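Local coordinates for protein 2',5'-phosphodiesterase 12 (Homo sapiens, PDB 4ZKF) that belongs to the endonuclease/exonuclease/phosphatase family, coupling a magnesium-binding domain of the DNase I-like clan to an N-terminal domain of the E-set clan, at residues A306-Y311 with I322-A327; G348-T353 with Y415-L420. All blocks are in the same frame, centred on the assembly; numbering follows the deposited sequence.

Contact 1. Residues A306-Y311 with I322-A327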
loop_
_atom_site.group_PDB
_atom_site.type_symbol
_atom_site.label_atom_id
_atom_site.label_comp_id
_atom_site.label_asym_id
_atom_site.label_seq_id
_atom_site.Cartn_x
_atom_site.Cartn_y
_atom_site.Cartn_z
ATOM N N ALA A 306 9.228 -4.186 -8.312
ATOM C CA ALA A 306 10.017 -3.230 -7.538
ATOM C C ALA A 306 9.142 -2.060 -7.136
ATOM O O ALA A 306 8.192 -1.712 -7.848
ATOM C CB ALA A 306 11.246 -2.749 -8.346
ATOM N N ASN A 307 9.474 -1.438 -6.005
ATOM C CA ASN A 307 8.662 -0.364 -5.442
ATOM C C ASN A 307 9.599 0.602 -4.767
ATOM O O ASN A 307 10.500 0.172 -4.054
ATOM C CB ASN A 307 7.645 -0.931 -4.442
ATOM C CG ASN A 307 6.743 0.131 -3.827
ATOM O OD1 ASN A 307 6.494 1.190 -4.414
ATOM N ND2 ASN A 307 6.206 -0.178 -2.665
ATOM N N THR A 308 9.425 1.897 -4.994
ATOM C CA THR A 308 10.277 2.849 -4.296
ATOM C C THR A 308 9.614 4.191 -4.028
ATOM O O THR A 308 8.534 4.495 -4.527
ATOM C CB THR A 308 11.605 3.094 -5.073
ATOM O OG1 THR A 308 12.549 3.719 -4.198
ATOM C CG2 THR A 308 11.389 3.976 -6.334
ATOM N N HIS A 309 10.279 4.975 -3.191
ATOM C CA HIS A 309 9.911 6.365 -2.951
ATOM C C HIS A 309 11.205 7.136 -2.966
ATOM O O HIS A 309 11.998 7.003 -2.036
ATOM C CB HIS A 309 9.195 6.529 -1.608
ATOM C CG HIS A 309 8.566 7.882 -1.416
ATOM N ND1 HIS A 309 7.972 8.253 -0.227
ATOM C CD2 HIS A 309 8.428 8.928 -2.253
ATOM C CE1 HIS A 309 7.505 9.485 -0.345
ATOM N NE2 HIS A 309 7.761 9.920 -1.561
ATOM N N LEU A 310 11.438 7.926 -4.012
ATOM C CA LEU A 310 12.739 8.562 -4.179
ATOM C C LEU A 310 12.796 9.853 -3.395
ATOM O O LEU A 310 11.777 10.337 -2.910
ATOM C CB LEU A 310 13.040 8.840 -5.651
ATOM C CG LEU A 310 13.185 7.648 -6.591
ATOM C CD1 LEU A 310 13.787 8.157 -7.885
ATOM C CD2 LEU A 310 14.063 6.563 -5.966
ATOM N N TYR A 311 13.998 10.407 -3.292
ATOM C CA TYR A 311 14.228 11.653 -2.562
ATOM C C TYR A 311 13.286 12.752 -3.025
ATOM O O TYR A 311 13.069 12.925 -4.220
ATOM C CB TYR A 311 15.682 12.086 -2.733
ATOM C CG TYR A 311 16.067 13.345 -1.985
ATOM C CD1 TYR A 311 15.770 13.502 -0.631
ATOM C CD2 TYR A 311 16.758 14.363 -2.628
ATOM C CE1 TYR A 311 16.142 14.652 0.054
ATOM C CE2 TYR A 311 17.132 15.513 -1.951
ATOM C CZ TYR A 311 16.827 15.648 -0.614
ATOM O OH TYR A 311 17.200 16.797 0.045
ATOM N N ILE A 322 20.831 9.496 -9.547
ATOM C CA ILE A 322 21.773 8.522 -9.027
ATOM C C ILE A 322 21.019 7.401 -8.307
ATOM O O ILE A 322 21.359 6.236 -8.446
ATOM C CB ILE A 322 22.798 9.203 -8.107
ATOM C CG1 ILE A 322 23.761 10.022 -8.976
ATOM C CG2 ILE A 322 23.586 8.181 -7.331
ATOM C CD1 ILE A 322 24.483 11.112 -8.240
ATOM N N GLN A 323 19.953 7.747 -7.595
ATOM C CA GLN A 323 19.150 6.725 -6.939
ATOM C C GLN A 323 18.516 5.788 -7.977
ATOM O O GLN A 323 18.492 4.568 -7.784
ATOM C CB GLN A 323 18.083 7.362 -6.049
ATOM C CG GLN A 323 18.653 8.071 -4.823
ATOM C CD GLN A 323 17.575 8.611 -3.900
ATOM O OE1 GLN A 323 16.480 8.957 -4.341
ATOM N NE2 GLN A 323 17.883 8.685 -2.610
ATOM N N MET A 324 18.038 6.334 -9.095
ATOM C CA MET A 324 17.413 5.471 -10.106
ATOM C C MET A 324 18.449 4.617 -10.836
ATOM O O MET A 324 18.162 3.470 -11.234
ATOM C CB MET A 324 16.594 6.307 -11.102
ATOM C CG MET A 324 15.589 5.512 -11.965
ATOM S SD MET A 324 14.434 4.412 -11.052
ATOM C CE MET A 324 14.153 5.244 -9.578
ATOM N N ALA A 325 19.656 5.159 -11.002
ATOM C CA ALA A 325 20.733 4.385 -11.611
ATOM C C ALA A 325 21.075 3.169 -10.742
ATOM O O ALA A 325 21.281 2.068 -11.255
ATOM C CB ALA A 325 21.974 5.251 -11.826
ATOM N N VAL A 326 21.137 3.375 -9.433
ATOM C CA VAL A 326 21.362 2.273 -8.502
ATOM C C VAL A 326 20.191 1.274 -8.551
ATOM O O VAL A 326 20.398 0.070 -8.612
ATOM C CB VAL A 326 21.544 2.782 -7.057
ATOM C CG1 VAL A 326 21.622 1.617 -6.086
ATOM C CG2 VAL A 326 22.802 3.631 -6.961
ATOM N N ALA A 327 18.966 1.786 -8.524
ATOM C CA ALA A 327 17.786 0.922 -8.589
ATOM C C ALA A 327 17.799 0.033 -9.832
ATOM O O ALA A 327 17.586 -1.166 -9.738
ATOM C CB ALA A 327 16.508 1.760 -8.558
#
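Gln323 OE1 accepts the backbone N-H of Tyr311 at 3.1 Å, a nearly straight bond (N-H...O 171°) that enters in the plane of the amide and on a lone pair. It fastens helix 317-338 to the loop leaving strand 302-309, the first strand of a beta-alpha-beta unit completed by strand 344-349. Gln323 reaches there because its chain runs extended beyond CG, and the amide end passes Leu310 in the opposite direction to that side chain; OE1 lies 3.7 Å from Leu310 CB. Tyr311 CB adds a flanking contact, 3.6 Å from the same oxygen, while the ring leads away and makes a cation-pi contact with Arg284. Beside this bond the contact is apolar. The Met324 chain bends at both chi2 (52°) and chi3 (33°), which brings CE to Leu310, the two side chains crossing at about a right angle. Thr308 CG2 lies more loosely against the methyl, and Thr308 OG1 turns to the carbonyl of Val287. On this strand the CB of His309 points away from the helix, and its ring belongs to the magnesium site. At the apolar centre Leu310 CD1 touches Met324 CE at 3.4 Å, tighter than ordinary van der Waals contact.

Contact 2. Residues G348-T353 with Y415-L420. With MG (magnesium ion), chain C.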
loop_
_atom_site.group_PDB
_atom_site.type_symbol
_atom_site.label_atom_id
_atom_site.label_comp_id
_atom_site.label_asym_id
_atom_site.label_seq_id
_atom_site.Cartn_x
_atom_site.Cartn_y
_atom_site.Cartn_z
ATOM N N GLY A 348 6.317 3.252 -8.234
ATOM C CA GLY A 348 6.840 4.144 -7.227
ATOM C C GLY A 348 6.342 5.561 -7.276
ATOM O O GLY A 348 5.715 5.992 -8.236
ATOM N N ASP A 349 6.627 6.277 -6.196
ATOM C CA ASP A 349 6.571 7.729 -6.201
ATOM C C ASP A 349 7.991 8.181 -6.485
ATOM O O ASP A 349 8.849 8.105 -5.607
ATOM C CB ASP A 349 6.071 8.272 -4.862
ATOM C CG ASP A 349 6.050 9.789 -4.814
ATOM O OD1 ASP A 349 6.578 10.449 -5.744
ATOM O OD2 ASP A 349 5.504 10.327 -3.836
ATOM N N PHE A 350 8.238 8.634 -7.715
ATOM C CA PHE A 350 9.599 8.922 -8.142
ATOM C C PHE A 350 9.954 10.383 -7.917
ATOM O O PHE A 350 11.105 10.784 -8.117
ATOM C CB PHE A 350 9.787 8.521 -9.604
ATOM C CG PHE A 350 9.684 7.033 -9.818
ATOM C CD1 PHE A 350 8.451 6.432 -10.007
ATOM C CD2 PHE A 350 10.810 6.234 -9.756
ATOM C CE1 PHE A 350 8.343 5.052 -10.174
ATOM C CE2 PHE A 350 10.713 4.856 -9.914
ATOM C CZ PHE A 350 9.475 4.267 -10.125
ATOM N N ASN A 351 8.973 11.158 -7.463
ATOM C CA ASN A 351 9.178 12.584 -7.196
ATOM C C ASN A 351 9.828 13.275 -8.388
ATOM O O ASN A 351 10.636 14.187 -8.213
ATOM C CB ASN A 351 10.037 12.790 -5.940
ATOM C CG ASN A 351 9.210 12.871 -4.678
ATOM O OD1 ASN A 351 8.245 13.632 -4.608
ATOM N ND2 ASN A 351 9.580 12.084 -3.671
ATOM N N SER A 352 9.463 12.826 -9.588
ATOM C CA SER A 352 10.045 13.313 -10.841
ATOM C C SER A 352 8.970 13.471 -11.902
ATOM O O SER A 352 8.267 12.510 -12.222
ATOM C CB SER A 352 11.125 12.357 -11.373
ATOM O OG SER A 352 12.123 12.119 -10.410
ATOM N N THR A 353 8.848 14.675 -12.453
ATOM C CA THR A 353 7.928 14.911 -13.556
ATOM C C THR A 353 8.533 14.423 -14.885
ATOM O O THR A 353 9.733 14.161 -14.966
ATOM C CB THR A 353 7.555 16.421 -13.678
ATOM O OG1 THR A 353 8.727 17.183 -13.980
ATOM C CG2 THR A 353 6.935 16.930 -12.386
ATOM N N TYR A 415 4.653 6.564 -11.191
ATOM C CA TYR A 415 4.594 5.752 -12.411
ATOM C C TYR A 415 4.537 4.278 -12.104
ATOM O O TYR A 415 5.019 3.839 -11.064
ATOM C CB TYR A 415 5.802 6.005 -13.319
ATOM C CG TYR A 415 6.059 7.470 -13.586
ATOM C CD1 TYR A 415 5.404 8.134 -14.614
ATOM C CD2 TYR A 415 6.935 8.182 -12.793
ATOM C CE1 TYR A 415 5.627 9.486 -14.847
ATOM C CE2 TYR A 415 7.166 9.526 -13.005
ATOM C CZ TYR A 415 6.515 10.170 -14.041
ATOM O OH TYR A 415 6.760 11.512 -14.239
ATOM N N ILE A 416 3.941 3.516 -13.017
ATOM C CA ILE A 416 4.122 2.075 -13.039
ATOM C C ILE A 416 4.945 1.768 -14.275
ATOM O O ILE A 416 4.402 1.720 -15.385
ATOM C CB ILE A 416 2.788 1.310 -13.079
ATOM C CG1 ILE A 416 1.948 1.644 -11.843
ATOM C CG2 ILE A 416 3.042 -0.212 -13.163
ATOM C CD1 ILE A 416 0.518 1.115 -11.946
ATOM N N PHE A 417 6.259 1.614 -14.106
ATOM C CA PHE A 417 7.128 1.355 -15.253
ATOM C C PHE A 417 7.112 -0.127 -15.588
ATOM O O PHE A 417 7.146 -0.971 -14.692
ATOM C CB PHE A 417 8.574 1.820 -14.990
ATOM C CG PHE A 417 8.737 3.314 -14.934
ATOM C CD1 PHE A 417 8.412 4.105 -16.026
ATOM C CD2 PHE A 417 9.234 3.928 -13.792
ATOM C CE1 PHE A 417 8.579 5.486 -15.982
ATOM C CE2 PHE A 417 9.404 5.311 -13.735
ATOM C CZ PHE A 417 9.069 6.089 -14.827
ATOM N N ILE A 418 7.039 -0.449 -16.874
ATOM C CA ILE A 418 7.054 -1.853 -17.284
ATOM C C ILE A 418 8.076 -2.120 -18.386
ATOM O O ILE A 418 8.357 -1.265 -19.218
ATOM C CB ILE A 418 5.672 -2.332 -17.779
ATOM C CG1 ILE A 418 5.220 -1.546 -19.016
ATOM C CG2 ILE A 418 4.623 -2.235 -16.663
ATOM C CD1 ILE A 418 3.949 -2.117 -19.649
ATOM N N ASP A 419 8.635 -3.320 -18.363
ATOM C CA ASP A 419 9.488 -3.815 -19.442
ATOM C C ASP A 419 8.611 -4.044 -20.672
ATOM O O ASP A 419 7.812 -4.981 -20.713
ATOM C CB ASP A 419 10.194 -5.098 -18.991
ATOM C CG ASP A 419 10.953 -5.800 -20.113
ATOM O OD1 ASP A 419 11.088 -5.246 -21.227
ATOM O OD2 ASP A 419 11.432 -6.926 -19.852
ATOM N N LEU A 420 8.744 -3.173 -21.672
ATOM C CA LEU A 420 7.824 -3.204 -22.802
ATOM C C LEU A 420 8.100 -4.368 -23.744
ATOM O O LEU A 420 7.281 -4.668 -24.605
ATOM C CB LEU A 420 7.865 -1.869 -23.567
ATOM C CG LEU A 420 9.177 -1.464 -24.236
ATOM C CD1 LEU A 420 9.236 -1.976 -25.680
ATOM C CD2 LEU A 420 9.311 0.052 -24.184
HETATM MG MG MG C . 6.670 12.342 -2.742
HETATM O O HOH W 1 4.367 12.857 -1.659
#
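The antiparallel pairing of strands 344-349 and 409-419 belongs to a mixed sheet of the DNase I-like fold, and the loop that leaves strand 344-349 carries part of the magnesium site. Gly348 and Tyr415 form a hydrogen-bonded pair: Gly348 N to Tyr415 O and Tyr415 N to Gly348 O both measure 3.2 Å. Phe350, Tyr415 and Phe417 form an aromatic cluster beside this pair. Phe417 turns its edge to the face of Phe350, with centroids 5.0 Å apart and planes at 64°, and its CE2 sits over the rim of that face. Tyr415 meets the Phe350 ring obliquely, CD2 to CD1 at 3.6 Å, while Tyr415 O lies in the Phe350 plane at its edge. Phe346, from the same strand as Gly348, packs edge-to-face with Phe350 as well. With CG anti to its carbonyl carbon (chi1 -50°), the Tyr415 side chain runs along the loop, where its hydroxyl donates to Ser352 O at 2.7 Å, in the carbonyl plane and on a lone pair. Ser352 OG bonds back to Phe350 O, approaching from above the carbonyl plane. On the metal side, Asp349 OD1 accepts Asn351 N at 3.0 Å, an Asx turn, consistent with both side chains reaching the same ion. Asp349 OD2, which also accepts from Asn154 ND2, binds the magnesium ion at 2.6 Å, and Asn351 OD1 binds it at 2.8 Å, both long for magnesium.

Overall arrangement
Contact 1 closes before contact 2 opens along the chain, and their centres are about 10 Å apart on the same side of the chain's centre. Strands 302-309 and 344-349 are parallel neighbours in one mixed sheet, with helix 317-338 as the crossover between them; contact 1 ties the first strand's end to that helix, and contact 2 pairs the second strand with strand 409-419. The two meet directly: Leu310 N and O probably bond to Asp349 O and Asn351 ND2, and Met324 CE packs on Phe350. The adjacent ends of the two strands, with the loop after the second, bring His309 together with Asp349 and Asn351 around one magnesium ion.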